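Local coordinates for porin (Rhodobacter blasticus, PDB 3PRN), which forms trimeric outer-membrane channels through which small hydrophilic solutes, up to roughly 0.6 kDa, diffuse passively, at residues Met1-Tyr7 with Arg32-Thr38; Glu99-Glu103 with Asp282-Arg286; Ser105-Asp109 with Ala239-Asp243; Ile139-Asn143 with Ala168-Asn172. The protein carries 1 engineered substitution. All blocks are in the same frame, centred on the assembly; numbering follows the deposited sequence.

How the contacts relate
The chain opens with contact 1, where the two strands of the first hairpin, 2-15 and 25-39, pair; it closes before the others begin. Contacts 2, 3 and 4 then lie one within another. Residues 99-103 and 105-109 follow each other in the long loop between strands 78-83 and 131-138, and contacts 2 and 3 fix that loop to strands 279-288 and 235-244 respectively. Contact 4, innermost in sequence, joins neighbouring strands 142-150 and 163-171. Contacts 2 and 3 touch, Met100 packing on Tyr240. Contact 1 meets contact 2 through a cation-pi pair of Tyr7 and Arg286, where the first and last strands sit side by side and complete the barrel.

Contact 1: residues Met1-Tyr7 with Arg32-Thr38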
loop_
_atom_site.group_PDB
_atom_site.type_symbol
_atom_site.label_atom_id
_atom_site.label_comp_id
_atom_site.label_asym_id
_atom_site.label_seq_id
_atom_site.Cartn_x
_atom_site.Cartn_y
_atom_site.Cartn_z
ATOM N N MET A 1 -12.246 10.745 9.547
ATOM C CA MET A 1 -11.621 11.474 8.404
ATOM C C MET A 1 -10.210 10.861 8.072
ATOM O O MET A 1 -9.475 10.535 9.017
ATOM C CB MET A 1 -11.463 12.925 8.850
ATOM C CG MET A 1 -11.087 13.935 7.790
ATOM S SD MET A 1 -10.599 15.542 8.520
ATOM C CE MET A 1 -11.428 15.472 10.144
ATOM N N ILE A 2 -9.898 10.760 6.794
ATOM C CA ILE A 2 -8.627 10.234 6.346
ATOM C C ILE A 2 -7.886 11.270 5.540
ATOM O O ILE A 2 -8.556 11.863 4.652
ATOM C CB ILE A 2 -8.807 8.934 5.539
ATOM C CG1 ILE A 2 -9.105 7.802 6.529
ATOM C CG2 ILE A 2 -7.477 8.549 4.854
ATOM C CD1 ILE A 2 -9.361 6.458 5.902
ATOM N N SER A 3 -6.674 11.680 5.850
ATOM C CA SER A 3 -5.987 12.591 4.920
ATOM C C SER A 3 -4.643 11.990 4.470
ATOM O O SER A 3 -4.058 11.120 5.130
ATOM C CB SER A 3 -5.785 13.995 5.424
ATOM O OG SER A 3 -5.552 13.995 6.784
ATOM N N LEU A 4 -4.254 12.436 3.269
ATOM C CA LEU A 4 -3.029 11.968 2.680
ATOM C C LEU A 4 -2.130 13.185 2.511
ATOM O O LEU A 4 -2.617 14.225 2.043
ATOM C CB LEU A 4 -3.157 11.250 1.368
ATOM C CG LEU A 4 -4.109 10.109 1.056
ATOM C CD1 LEU A 4 -3.399 9.203 -0.016
ATOM C CD2 LEU A 4 -4.406 9.197 2.180
ATOM N N ASN A 5 -0.850 13.053 2.801
ATOM C CA ASN A 5 0.095 14.116 2.514
ATOM C C ASN A 5 1.450 13.465 2.203
ATOM O O ASN A 5 1.607 12.290 2.549
ATOM C CB ASN A 5 0.194 15.163 3.638
ATOM C CG ASN A 5 0.783 14.572 4.920
ATOM O OD1 ASN A 5 1.998 14.408 5.020
ATOM N ND2 ASN A 5 -0.012 14.227 5.917
ATOM N N GLY A 6 2.409 14.230 1.739
ATOM C CA GLY A 6 3.719 13.643 1.507
ATOM C C GLY A 6 4.606 14.581 0.744
ATOM O O GLY A 6 4.298 15.765 0.594
ATOM N N TYR A 7 5.665 14.007 0.163
ATOM C CA TYR A 7 6.623 14.781 -0.612
ATOM C C TYR A 7 7.365 13.865 -1.579
ATOM O O TYR A 7 7.398 12.642 -1.423
ATOM C CB TYR A 7 7.628 15.504 0.272
ATOM C CG TYR A 7 8.674 14.732 1.030
ATOM C CD1 TYR A 7 9.757 14.156 0.384
ATOM C CD2 TYR A 7 8.555 14.596 2.413
ATOM C CE1 TYR A 7 10.719 13.443 1.112
ATOM C CE2 TYR A 7 9.498 13.904 3.167
ATOM C CZ TYR A 7 10.573 13.337 2.503
ATOM O OH TYR A 7 11.532 12.654 3.225
ATOM N N ARG A 32 7.462 9.914 -0.417
ATOM C CA ARG A 32 6.892 9.602 0.883
ATOM C C ARG A 32 5.388 9.961 0.876
ATOM O O ARG A 32 5.000 11.108 0.543
ATOM C CB ARG A 32 7.593 10.380 2.035
ATOM C CG ARG A 32 6.873 10.124 3.381
ATOM C CD ARG A 32 7.534 11.018 4.477
ATOM N NE ARG A 32 8.810 10.418 4.861
ATOM C CZ ARG A 32 9.661 10.899 5.769
ATOM N NH1 ARG A 32 9.383 12.027 6.454
ATOM N NH2 ARG A 32 10.799 10.238 6.011
ATOM N N ILE A 33 4.538 8.995 1.261
ATOM C CA ILE A 33 3.127 9.246 1.433
ATOM C C ILE A 33 2.732 8.918 2.869
ATOM O O ILE A 33 2.982 7.787 3.303
ATOM C CB ILE A 33 2.266 8.378 0.482
ATOM C CG1 ILE A 33 2.463 8.770 -0.983
ATOM C CG2 ILE A 33 0.765 8.504 0.756
ATOM C CD1 ILE A 33 2.179 7.626 -1.948
ATOM N N ASN A 34 2.070 9.838 3.566
ATOM C CA ASN A 34 1.582 9.561 4.918
ATOM C C ASN A 34 0.037 9.430 4.837
ATOM O O ASN A 34 -0.635 10.283 4.202
ATOM C CB ASN A 34 1.914 10.708 5.867
ATOM C CG ASN A 34 3.414 10.942 6.037
ATOM O OD1 ASN A 34 4.155 10.022 6.397
ATOM N ND2 ASN A 34 3.825 12.180 5.798
ATOM N N ILE A 35 -0.487 8.426 5.492
ATOM C CA ILE A 35 -1.950 8.234 5.512
ATOM C C ILE A 35 -2.321 8.424 6.984
ATOM O O ILE A 35 -1.807 7.680 7.835
ATOM C CB ILE A 35 -2.278 6.812 5.057
ATOM C CG1 ILE A 35 -1.643 6.603 3.671
ATOM C CG2 ILE A 35 -3.776 6.589 5.091
ATOM C CD1 ILE A 35 -1.970 5.219 3.166
ATOM N N VAL A 36 -3.151 9.417 7.253
ATOM C CA VAL A 36 -3.524 9.711 8.642
ATOM C C VAL A 36 -5.026 9.642 8.833
ATOM O O VAL A 36 -5.798 10.284 8.102
ATOM C CB VAL A 36 -3.043 11.166 8.927
ATOM C CG1 VAL A 36 -3.379 11.566 10.368
ATOM C CG2 VAL A 36 -1.543 11.239 8.691
ATOM N N GLY A 37 -5.507 8.830 9.764
ATOM C CA GLY A 37 -6.947 8.724 10.041
ATOM C C GLY A 37 -7.143 9.427 11.411
ATOM O O GLY A 37 -6.356 9.178 12.350
ATOM N N THR A 38 -8.122 10.285 11.531
ATOM C CA THR A 38 -8.375 11.004 12.780
ATOM C C THR A 38 -9.892 11.035 13.078
ATOM O O THR A 38 -10.711 11.100 12.197
ATOM C CB THR A 38 -7.929 12.486 12.782
ATOM O OG1 THR A 38 -8.565 13.167 11.708
ATOM C CG2 THR A 38 -6.446 12.602 12.518
HETATM O O HOH W 1 -7.046 12.854 9.024
#
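Ser3 pairs with Val36, Asn5 with Asn34 and Tyr7 with Arg32 by reciprocal backbone hydrogen bonds along two antiparallel strands, and Met1 with Thr38 adds another such pair at the chain's start; Asn34 N to Asn5 O, at 2.7 Å, is the shortest. In the non-hydrogen-bonded pairs between them, CA-H...O contacts fill in, as from Gly6 CA to Arg32 O.

Mostly polar side chains project from the face of Ser3, Asn5 and Tyr7. Asn34 ND2 gives an almost straight bond to Asn5 OD1 (3.0 Å); the acceptor lies in the amide plane of Asn34, while the two amides are turned 55° apart. Asn34 OD1 is left to take a bond from Arg52. One water joins Ser3 OG (2.9 Å), Val36 O (3.0 Å) and Thr38 OG1 (3.1 Å).

Arg32 CB lies 4.2 Å from the centroid of the Tyr7 ring, over its face, in a CH-pi contact. Beyond it the arginine bends at chi3 (-76°), which brings the guanidinium plane beneath Tyr7 OH, 3.6 Å from CZ of Arg32; the hydroxyl itself bonds to Arg30 and Arg32 NE to Gln54.

Apolar contacts occupy the other face: Leu4 CD2 lies alongside Ile35 CG2 (4.0 Å), next to Ile2. There Leu4 and Ile35 also pack on neighbouring subunits. Such a hairpin, polar inside and apolar at the trimer interface, is characteristic of the porin beta barrel.

Contact 2: residues Glu99-Glu103 with Asp282-Arg286; sequences EMGYE and DVGVR. With C8E ((hydroxyethyloxy)tri(ethyloxy)octane), chain D.
The Tyr102 ring lies on the backbone of a barrel strand: CA of Gly284 sits over one ring face, displaced toward the rim, 3.8 Å from the centroid in a CH-pi contact. A glycine at this position lets the aromatic ring come this close. Over the opposite face stands CG of the adjoining Glu103, so the ring is held between its neighbour in the loop and the strand.

Asp282 is modelled in two conformers, and its bonds, less certain for that reason, are those of one of them. In it OD1 accepts from Tyr102 N (3.0 Å), the donor approaching from above the carboxylate plane, and OD2 bonds to Ser270. A water gives bonds to Asp282 OD2 and Met100 O, both at 2.9 Å, and accepts from Glu103 N. Glu103, about 4 Å from the bound magnesium ion by its side chain, bonds to Ser28, a residue of the metal site.

On the outside of the barrel Val283 CG1 rests 3.5 Å from C6 of the detergent. Strand 279-288 runs between strands 265-273 and 2-15, and the 99-103 loop lies against its inner side, with Arg9 of strand 2-15 touching Tyr102 and Glu103.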
loop_
_atom_site.group_PDB
_atom_site.type_symbol
_atom_site.label_atom_id
_atom_site.label_comp_id
_atom_site.label_asym_id
_atom_site.label_seq_id
_atom_site.Cartn_x
_atom_site.Cartn_y
_atom_site.Cartn_z
ATOM N N GLU A 99 21.658 20.115 9.489
ATOM C CA GLU A 99 21.439 19.427 8.198
ATOM C C GLU A 99 21.314 20.378 7.026
ATOM O O GLU A 99 20.871 21.518 7.134
ATOM C CB GLU A 99 20.231 18.475 8.298
ATOM C CG GLU A 99 20.562 17.262 9.194
ATOM C CD GLU A 99 19.345 16.390 9.478
ATOM O OE1 GLU A 99 18.206 16.839 9.167
ATOM O OE2 GLU A 99 19.507 15.255 9.999
ATOM N N MET A 100 21.694 19.918 5.838
ATOM C CA MET A 100 21.670 20.682 4.625
ATOM C C MET A 100 21.612 19.788 3.369
ATOM O O MET A 100 21.735 18.563 3.508
ATOM C CB MET A 100 22.965 21.533 4.539
ATOM C CG MET A 100 24.204 20.681 4.895
ATOM S SD MET A 100 25.742 21.566 4.441
ATOM C CE MET A 100 25.749 22.838 5.673
ATOM N N GLY A 101 21.411 20.416 2.229
ATOM C CA GLY A 101 21.318 19.680 0.969
ATOM C C GLY A 101 19.869 19.135 0.811
ATOM O O GLY A 101 19.068 19.158 1.772
ATOM N N TYR A 102 19.569 18.610 -0.377
ATOM C CA TYR A 102 18.190 18.144 -0.600
ATOM C C TYR A 102 17.877 16.865 0.147
ATOM O O TYR A 102 16.685 16.508 0.253
ATOM C CB TYR A 102 17.920 18.011 -2.099
ATOM C CG TYR A 102 18.236 16.732 -2.802
ATOM C CD1 TYR A 102 19.524 16.415 -3.160
ATOM C CD2 TYR A 102 17.214 15.792 -3.097
ATOM C CE1 TYR A 102 19.820 15.257 -3.861
ATOM C CE2 TYR A 102 17.507 14.599 -3.751
ATOM C CZ TYR A 102 18.804 14.369 -4.165
ATOM O OH TYR A 102 19.148 13.250 -4.807
ATOM N N GLU A 103 18.860 16.219 0.781
ATOM C CA GLU A 103 18.523 15.032 1.570
ATOM C C GLU A 103 18.648 15.308 3.057
ATOM O O GLU A 103 18.612 14.314 3.801
ATOM C CB GLU A 103 19.408 13.846 1.167
ATOM C CG GLU A 103 19.220 13.533 -0.315
ATOM C CD GLU A 103 20.309 12.570 -0.786
ATOM O OE1 GLU A 103 21.516 12.947 -0.734
ATOM O OE2 GLU A 103 19.924 11.474 -1.178
ATOM N N ASP A 282 25.563 17.084 -3.037
ATOM C CA ASP A 282 24.239 16.776 -3.591
ATOM C C ASP A 282 23.599 18.046 -4.138
ATOM O O ASP A 282 23.987 19.164 -3.742
ATOM C CB ASP A 282 23.379 16.167 -2.450
ATOM C CG ASP A 282 23.037 17.208 -1.401
ATOM O OD1 ASP A 282 22.183 18.087 -1.687
ATOM O OD2 ASP A 282 23.575 17.236 -0.281
ATOM N N VAL A 283 22.672 17.928 -5.050
ATOM C CA VAL A 283 21.855 19.028 -5.540
ATOM C C VAL A 283 20.528 18.391 -5.997
ATOM O O VAL A 283 20.539 17.422 -6.757
ATOM C CB VAL A 283 22.517 19.860 -6.656
ATOM C CG1 VAL A 283 22.774 19.098 -7.929
ATOM C CG2 VAL A 283 21.649 21.098 -6.964
ATOM N N GLY A 284 19.426 18.944 -5.543
ATOM C CA GLY A 284 18.118 18.401 -5.908
ATOM C C GLY A 284 16.959 19.308 -5.484
ATOM O O GLY A 284 17.165 20.410 -4.958
ATOM N N VAL A 285 15.765 18.788 -5.749
ATOM C CA VAL A 285 14.494 19.456 -5.417
ATOM C C VAL A 285 13.608 18.576 -4.567
ATOM O O VAL A 285 13.572 17.356 -4.732
ATOM C CB VAL A 285 13.603 19.692 -6.644
ATOM C CG1 VAL A 285 13.009 21.100 -6.698
ATOM C CG2 VAL A 285 14.311 19.473 -7.972
ATOM N N ARG A 286 12.913 19.226 -3.684
ATOM C CA ARG A 286 11.891 18.577 -2.880
ATOM C C ARG A 286 10.589 19.379 -3.135
ATOM O O ARG A 286 10.588 20.628 -3.106
ATOM C CB ARG A 286 12.245 18.600 -1.403
ATOM C CG ARG A 286 11.118 18.033 -0.542
ATOM C CD ARG A 286 11.323 18.295 0.942
ATOM N NE ARG A 286 10.082 18.216 1.718
ATOM C CZ ARG A 286 9.999 17.639 2.918
ATOM N NH1 ARG A 286 11.077 17.080 3.486
ATOM N NH2 ARG A 286 8.874 17.570 3.639
HETATM C C1 C8E D . 28.118 15.987 -10.974
HETATM C C2 C8E D . 28.395 15.660 -9.556
HETATM C C3 C8E D . 28.272 16.810 -8.687
HETATM C C4 C8E D . 26.839 16.877 -8.296
HETATM C C5 C8E D . 26.903 17.648 -7.029
HETATM C C6 C8E D . 26.213 18.900 -7.214
HETATM C C7 C8E D . 26.870 19.742 -6.223
HETATM C C8 C8E D . 26.341 21.124 -6.404
HETATM O O9 C8E D . 26.160 21.976 -5.269
HETATM C C10 C8E D . 27.339 22.553 -4.715
HETATM C C11 C8E D . 26.999 22.983 -3.316
HETATM O O12 C8E D . 26.265 24.249 -3.329
HETATM C C13 C8E D . 26.723 25.179 -2.322
HETATM C C14 C8E D . 27.290 26.614 -2.565
HETATM O O15 C8E D . 27.910 27.434 -1.510
HETATM C C16 C8E D . 27.097 28.604 -1.228
HETATM C C17 C8E D . 27.378 29.815 -2.123
HETATM O O18 C8E D . 27.090 31.202 -1.868
HETATM C C19 C8E D . 25.737 31.598 -1.533
HETATM C C20 C8E D . 24.644 32.099 -2.572
HETATM O O21 C8E D . 24.205 31.047 -3.468
HETATM O O HOH W 2 21.865 16.279 1.805
HETATM O O HOH W 3 13.808 16.112 2.044
#

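Contact 3: residues Ser105-Asp109 with Ala239-Asp243; sequences SSFGD and AYVSD
Tyr240 reaches from its strand into the turn formed by Ser106 to Asp109, and its ring passes beneath that turn so that Ser106 OG stands over the centre of one face, 3.4 Å above the plane. The hydroxyl end lies farther along, where Phe107 N donates to Tyr240 OH (3.0 Å, N-H...O angle 155°). Phe107 and Tyr240 run obliquely to each other; CD2 of Phe107 is 3.5 Å from Tyr240 OH, and the rest of the phenyl group leads away from the strand.

The Ser106 side chain is swung opposite its backbone N (chi1 173°), which puts OG both over the tyrosine ring and within 2.8 Å of Gly108 N. That bond makes an ST turn, superimposed on a type I beta turn closed from Asp109 N to Ser106 O. Two residues on along the strand, Ser242 CB meets Gly108 CA at 3.7 Å, and no side chain on the glycine intervenes; Ser242 OG turns to Thr225 on the adjacent strand.

Chemically, the contact gathers polar groups sheltered in the protein, the hydroxyls of Tyr240 and Ser106 each with two partners. Tyr240 OH accepts from Phe107 N and bonds to Gln272 OE1, which can only accept, so the hydroxyl is probably the donor in that bond. Ser106 OG meets Gly108 N and Ser98 OG. Tyr240 OH thus ties the loop inside the channel to the barrel wall, while Ser106 OG braces the loop internally.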
loop_
_atom_site.group_PDB
_atom_site.type_symbol
_atom_site.label_atom_id
_atom_site.label_comp_id
_atom_site.label_asym_id
_atom_site.label_seq_id
_atom_site.Cartn_x
_atom_site.Cartn_y
_atom_site.Cartn_z
ATOM N N SER A 105 21.118 16.096 5.229
ATOM C CA SER A 105 22.178 15.295 5.866
ATOM C C SER A 105 23.270 16.218 6.454
ATOM O O SER A 105 23.456 17.387 6.073
ATOM C CB SER A 105 22.822 14.357 4.848
ATOM O OG SER A 105 23.487 15.116 3.854
ATOM N N SER A 106 23.976 15.663 7.454
ATOM C CA SER A 106 25.044 16.375 8.122
ATOM C C SER A 106 25.865 15.375 8.953
ATOM O O SER A 106 25.299 14.622 9.758
ATOM C CB SER A 106 24.488 17.450 9.096
ATOM O OG SER A 106 25.526 18.037 9.874
ATOM N N PHE A 107 27.191 15.506 8.785
ATOM C CA PHE A 107 28.108 14.751 9.675
ATOM C C PHE A 107 28.001 15.331 11.088
ATOM O O PHE A 107 28.380 14.648 12.062
ATOM C CB PHE A 107 29.541 14.863 9.146
ATOM C CG PHE A 107 29.748 14.096 7.864
ATOM C CD1 PHE A 107 29.671 12.687 7.920
ATOM C CD2 PHE A 107 30.051 14.705 6.668
ATOM C CE1 PHE A 107 29.875 11.922 6.763
ATOM C CE2 PHE A 107 30.264 13.928 5.536
ATOM C CZ PHE A 107 30.185 12.545 5.583
ATOM N N GLY A 108 27.482 16.540 11.231
ATOM C CA GLY A 108 27.340 17.144 12.555
ATOM C C GLY A 108 26.143 16.633 13.343
ATOM O O GLY A 108 25.970 17.057 14.505
ATOM N N ASP A 109 25.321 15.735 12.760
ATOM C CA ASP A 109 24.234 15.112 13.522
ATOM C C ASP A 109 24.897 14.123 14.506
ATOM O O ASP A 109 26.039 13.673 14.259
ATOM C CB ASP A 109 23.385 14.291 12.544
ATOM C CG ASP A 109 22.350 15.114 11.788
ATOM O OD1 ASP A 109 22.123 16.325 12.058
ATOM O OD2 ASP A 109 21.703 14.506 10.886
ATOM N N ALA A 239 26.014 26.388 7.048
ATOM C CA ALA A 239 27.362 25.860 7.259
ATOM C C ALA A 239 27.440 25.158 8.598
ATOM O O ALA A 239 26.665 25.447 9.494
ATOM C CB ALA A 239 28.393 27.009 7.252
ATOM N N TYR A 240 28.415 24.288 8.810
ATOM C CA TYR A 240 28.661 23.664 10.090
ATOM C C TYR A 240 30.104 23.144 10.153
ATOM O O TYR A 240 30.689 22.914 9.091
ATOM C CB TYR A 240 27.727 22.469 10.440
ATOM C CG TYR A 240 27.920 21.250 9.562
ATOM C CD1 TYR A 240 28.855 20.273 9.960
ATOM C CD2 TYR A 240 27.187 21.029 8.412
ATOM C CE1 TYR A 240 29.059 19.131 9.202
ATOM C CE2 TYR A 240 27.395 19.858 7.647
ATOM C CZ TYR A 240 28.318 18.926 8.041
ATOM O OH TYR A 240 28.592 17.761 7.331
ATOM N N VAL A 241 30.581 22.924 11.371
ATOM C CA VAL A 241 31.859 22.303 11.581
ATOM C C VAL A 241 31.557 21.319 12.727
ATOM O O VAL A 241 30.740 21.715 13.576
ATOM C CB VAL A 241 32.942 23.292 12.066
ATOM C CG1 VAL A 241 34.290 22.608 12.168
ATOM C CG2 VAL A 241 32.993 24.503 11.143
ATOM N N SER A 242 32.155 20.148 12.714
ATOM C CA SER A 242 31.881 19.211 13.825
ATOM C C SER A 242 33.185 18.452 14.125
ATOM O O SER A 242 33.923 18.137 13.186
ATOM C CB SER A 242 30.741 18.233 13.473
ATOM O OG SER A 242 30.310 17.392 14.530
ATOM N N ASP A 243 33.416 18.162 15.365
ATOM C CA ASP A 243 34.496 17.419 15.925
ATOM C C ASP A 243 34.020 16.278 16.837
ATOM O O ASP A 243 33.128 16.441 17.692
ATOM C CB ASP A 243 35.446 18.260 16.823
ATOM C CG ASP A 243 36.261 19.175 15.923
ATOM O OD1 ASP A 243 37.108 18.661 15.095
ATOM O OD2 ASP A 243 36.072 20.443 15.961
#

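Contact 4: residues Ile139-Asn143 with Ala168-Asn172; sequences ISGVN and ADWSN
Asn143 and Asp169 form the tight half of this contact. Asn143 ND2 donates to the syn lone pair of Asp169 OD1 in a short, nearly straight bond (2.7 Å, N-H...O angle 173°), with the acceptor in the amide plane. The carboxylate is turned 71° from the amide, and its first torsion, 53°, sets CG between backbone N and carbonyl carbon, swinging the group across to the asparagine. Their backbones are joined as well, by Asn143 N to Asp169 O and Asp169 N to Asn143 O, both at 3.0 Å. With two backbone bonds and one between side chains, the pair is gripped three times. Asp169 OD2 also bonds to Tyr145 OH and Ala93 N, the latter in the long loop folded within the barrel, and Asn143 OD1 to Ser138.

On the other side of the sheet the contact is looser and lies toward the surface. One methyl, Val142 CG2, meets the indole of Trp170 at its edge and in its plane, 3.5 Å from CD1; it is the one close side-chain contact between the two segments there, and no polar bond joins the side chains. Farther along the pairing weakens: Ser171 N reaches Gly141 O at 3.3 Å in a bent bond, and Trp170 CA makes a CA-H...O contact with the same oxygen. Gly141, with a positive phi, belongs to the short turn leading into strand 142-150, where Ile139 N also bonds to Val142 O.

Here two antiparallel neighbours of the barrel pair next to the short turns that lead from strand 131-138 and on to strand 175-183; in bacterial porins such turns are the periplasmic ones. A polar inner pair backed by a valine and tryptophan on the outer surface is consistent with the wall of a transmembrane beta barrel.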
loop_
_atom_site.group_PDB
_atom_site.type_symbol
_atom_site.label_atom_id
_atom_site.label_comp_id
_atom_site.label_asym_id
_atom_site.label_seq_id
_atom_site.Cartn_x
_atom_site.Cartn_y
_atom_site.Cartn_z
ATOM N N ILE A 139 3.478 22.999 26.518
ATOM C CA ILE A 139 2.985 24.001 27.479
ATOM C C ILE A 139 3.572 25.387 27.265
ATOM O O ILE A 139 4.268 26.016 28.108
ATOM C CB ILE A 139 3.146 23.421 28.912
ATOM C CG1 ILE A 139 3.322 24.504 29.983
ATOM C CG2 ILE A 139 4.343 22.476 29.037
ATOM C CD1 ILE A 139 4.641 24.397 30.751
ATOM N N SER A 140 3.309 25.964 26.075
ATOM C CA SER A 140 3.697 27.269 25.599
ATOM C C SER A 140 5.186 27.609 25.685
ATOM O O SER A 140 5.748 28.005 26.731
ATOM C CB SER A 140 2.879 28.421 26.227
ATOM O OG SER A 140 3.050 29.644 25.525
ATOM N N GLY A 141 5.852 27.487 24.510
ATOM C CA GLY A 141 7.297 27.762 24.474
ATOM C C GLY A 141 8.070 26.509 24.940
ATOM O O GLY A 141 9.169 26.280 24.452
ATOM N N VAL A 142 7.513 25.768 25.874
ATOM C CA VAL A 142 8.103 24.547 26.396
ATOM C C VAL A 142 7.507 23.285 25.764
ATOM O O VAL A 142 6.326 23.190 25.345
ATOM C CB VAL A 142 8.007 24.464 27.922
ATOM C CG1 VAL A 142 8.755 23.287 28.516
ATOM C CG2 VAL A 142 8.542 25.757 28.536
ATOM N N ASN A 143 8.406 22.330 25.482
ATOM C CA ASN A 143 8.009 21.027 24.987
ATOM C C ASN A 143 8.737 19.992 25.858
ATOM O O ASN A 143 9.944 20.092 26.014
ATOM C CB ASN A 143 8.353 20.811 23.537
ATOM C CG ASN A 143 7.662 21.752 22.589
ATOM O OD1 ASN A 143 6.438 21.740 22.445
ATOM N ND2 ASN A 143 8.445 22.572 21.884
ATOM N N ALA A 168 13.524 17.831 26.577
ATOM C CA ALA A 168 12.813 19.091 26.651
ATOM C C ALA A 168 13.490 20.156 25.826
ATOM O O ALA A 168 14.696 20.126 25.512
ATOM C CB ALA A 168 12.679 19.531 28.131
ATOM N N ASP A 169 12.698 21.074 25.303
ATOM C CA ASP A 169 13.202 22.232 24.623
ATOM C C ASP A 169 12.342 23.454 25.027
ATOM O O ASP A 169 11.219 23.395 25.556
ATOM C CB ASP A 169 13.360 22.130 23.130
ATOM C CG ASP A 169 12.101 21.676 22.404
ATOM O OD1 ASP A 169 11.100 22.423 22.442
ATOM O OD2 ASP A 169 12.104 20.572 21.822
ATOM N N TRP A 170 12.962 24.600 24.769
ATOM C CA TRP A 170 12.391 25.866 25.211
ATOM C C TRP A 170 12.913 26.943 24.286
ATOM O O TRP A 170 14.075 26.973 23.891
ATOM C CB TRP A 170 12.807 26.147 26.685
ATOM C CG TRP A 170 12.352 27.556 27.027
ATOM C CD1 TRP A 170 11.104 27.925 27.460
ATOM C CD2 TRP A 170 13.114 28.754 26.882
ATOM N NE1 TRP A 170 11.054 29.289 27.572
ATOM C CE2 TRP A 170 12.271 29.823 27.226
ATOM C CE3 TRP A 170 14.425 29.028 26.477
ATOM C CZ2 TRP A 170 12.694 31.154 27.199
ATOM C CZ3 TRP A 170 14.855 30.345 26.446
ATOM C CH2 TRP A 170 13.987 31.392 26.813
ATOM N N SER A 171 11.982 27.835 23.962
ATOM C CA SER A 171 12.391 28.899 23.053
ATOM C C SER A 171 11.633 30.188 23.314
ATOM O O SER A 171 10.514 30.178 23.869
ATOM C CB SER A 171 12.138 28.313 21.652
ATOM O OG SER A 171 12.533 29.250 20.691
ATOM N N ASN A 172 12.239 31.317 22.956
ATOM C CA ASN A 172 11.512 32.583 22.874
ATOM C C ASN A 172 11.760 33.122 21.471
ATOM O O ASN A 172 11.978 32.363 20.505
ATOM C CB ASN A 172 11.850 33.520 24.005
ATOM C CG ASN A 172 13.299 33.960 23.971
ATOM O OD1 ASN A 172 13.921 33.961 22.906
ATOM N ND2 ASN A 172 13.831 34.325 25.124
#